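Local coordinates for putative lipoprotein GNA1162 (Neisseria meningitidis, PDB 4HRV) that is of unconfirmed function but, as a lipoprotein of the TolB_N clan, is probably tethered to the membrane by a lipid and may itself bind lipid, at residues V55-T58 with F59-G63. The protein carries 3 engineered substitutions. Residues are numbered along the deposited sequence; the frame is centred on the assembly and turned at random.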
loop_
_atom_site.group_PDB
_atom_site.type_symbol
_atom_site.label_atom_id
_atom_site.label_comp_id
_atom_site.label_asym_id
_atom_site.label_seq_id
_atom_site.Cartn_x
_atom_site.Cartn_y
_atom_site.Cartn_z
ATOM N N VAL B 55 19.468 -14.718 -7.363
ATOM C CA VAL B 55 18.373 -15.590 -7.762
ATOM C C VAL B 55 18.247 -15.655 -9.291
ATOM O O VAL B 55 18.204 -16.737 -9.887
ATOM C CB VAL B 55 17.048 -15.099 -7.133
ATOM C CG1 VAL B 55 15.880 -15.915 -7.638
ATOM C CG2 VAL B 55 17.131 -15.174 -5.610
ATOM N N GLU B 56 18.224 -14.486 -9.922
ATOM C CA GLU B 56 18.074 -14.412 -11.374
ATOM C C GLU B 56 19.168 -15.204 -12.060
ATOM O O GLU B 56 18.907 -15.913 -13.015
ATOM C CB GLU B 56 18.109 -12.959 -11.874
ATOM C CG GLU B 56 17.003 -12.068 -11.339
ATOM C CD GLU B 56 17.152 -10.618 -11.802
ATOM O OE1 GLU B 56 17.698 -10.397 -12.907
ATOM O OE2 GLU B 56 16.745 -9.702 -11.060
ATOM N N GLU B 57 20.395 -15.085 -11.564
ATOM C CA GLU B 57 21.526 -15.761 -12.190
ATOM C C GLU B 57 21.456 -17.275 -12.027
ATOM O O GLU B 57 21.811 -18.020 -12.943
ATOM C CB GLU B 57 22.861 -15.228 -11.659
ATOM C CG GLU B 57 24.088 -15.988 -12.179
ATOM C CD GLU B 57 24.261 -15.890 -13.690
ATOM O OE1 GLU B 57 23.784 -14.900 -14.290
ATOM O OE2 GLU B 57 24.874 -16.809 -14.277
ATOM N N THR B 58 21.001 -17.734 -10.864
ATOM C CA THR B 58 20.852 -19.177 -10.656
ATOM C C THR B 58 19.810 -19.778 -11.592
ATOM O O THR B 58 20.007 -20.861 -12.129
ATOM C CB THR B 58 20.505 -19.521 -9.193
ATOM O OG1 THR B 58 21.642 -19.235 -8.374
ATOM C CG2 THR B 58 20.146 -20.999 -9.050
ATOM N N PHE B 59 18.694 -19.084 -11.785
ATOM C CA PHE B 59 17.706 -19.570 -12.743
ATOM C C PHE B 59 18.278 -19.588 -14.155
ATOM O O PHE B 59 18.063 -20.533 -14.904
ATOM C CB PHE B 59 16.422 -18.749 -12.685
ATOM C CG PHE B 59 15.533 -19.120 -11.539
ATOM C CD1 PHE B 59 14.954 -20.382 -11.483
ATOM C CD2 PHE B 59 15.294 -18.227 -10.512
ATOM C CE1 PHE B 59 14.140 -20.740 -10.428
ATOM C CE2 PHE B 59 14.482 -18.577 -9.453
ATOM C CZ PHE B 59 13.909 -19.847 -9.408
ATOM N N LYS B 60 19.015 -18.544 -14.510
ATOM C CA LYS B 60 19.616 -18.476 -15.835
ATOM C C LYS B 60 20.550 -19.663 -16.051
ATOM O O LYS B 60 20.515 -20.307 -17.096
ATOM C CB LYS B 60 20.356 -17.152 -16.048
ATOM C CG LYS B 60 21.240 -17.147 -17.292
ATOM C CD LYS B 60 21.824 -15.771 -17.581
ATOM C CE LYS B 60 22.488 -15.733 -18.961
ATOM N NZ LYS B 60 22.912 -14.361 -19.372
ATOM N N GLN B 61 21.375 -19.963 -15.056
ATOM C CA GLN B 61 22.300 -21.075 -15.178
ATOM C C GLN B 61 21.555 -22.399 -15.270
ATOM O O GLN B 61 22.054 -23.360 -15.849
ATOM C CB GLN B 61 23.285 -21.088 -14.010
ATOM C CG GLN B 61 24.194 -19.881 -13.990
ATOM C CD GLN B 61 25.319 -20.026 -12.994
ATOM O OE1 GLN B 61 25.260 -20.868 -12.100
ATOM N NE2 GLN B 61 26.359 -19.212 -13.148
ATOM N N ASN B 62 20.356 -22.446 -14.702
ATOM C CA ASN B 62 19.542 -23.654 -14.774
ATOM C C ASN B 62 18.608 -23.654 -15.973
ATOM O O ASN B 62 17.628 -24.393 -16.000
ATOM C CB ASN B 62 18.743 -23.864 -13.486
ATOM C CG ASN B 62 19.597 -24.405 -12.353
ATOM O OD1 ASN B 62 19.781 -25.619 -12.221
ATOM N ND2 ASN B 62 20.130 -23.508 -11.534
ATOM N N GLY B 63 18.914 -22.823 -16.965
ATOM C CA GLY B 63 18.142 -22.792 -18.191
ATOM C C GLY B 63 16.837 -22.007 -18.154
ATOM O O GLY B 63 16.108 -21.996 -19.139
#
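Asn62 folds its side-chain amide back onto the helix it has just left, and ND2 donates to Thr58 O at 2.7 Å along a nearly straight path (N-H...O 166°). The acceptor lies close to the plane of the amide, whereas ND2 stands above the carbonyl plane of Thr58. The backbone N of Asn62 reaches the same oxygen from the other face, so two donors of one residue grip Thr58 O. Thr58 CG2 runs alongside the amide, 3.5 Å from Asn62 ND2.

Just before Thr58, Glu57 leans toward the C-terminal end of the helix: CG is anti to the backbone N (chi1 175°) and the bend at chi2 brings OE2 to 3.0 Å from Gln61 NE2. That bond is weak, bent to 128° at the hydrogen, and the carboxylate and amide planes stand almost perpendicular. The other oxygen, Glu57 OE1, rests 3.9 Å from the aliphatic CD of Lys60, while the ammonium lies farther off.

On the buried side, Val55 and Phe59 point the same way, with Val55 CG1 lying 3.5 Å from Phe59 CE2. Leu17 and Val19 of strand 15-23 and Leu78 and Phe82 of helix 75-82 pack around this pair, whereas Glu56, Lys60 and Gln61 are exposed, as in an amphipathic helix laid against the sheet and a neighbouring helix.

Successive i to i+4 backbone bonds carry helix 52-61 to its end, where Gly63, with positive phi, is the C-prime residue of a Schellman motif: its N bonds to Lys60 O and Met64 N reaches Phe59 O.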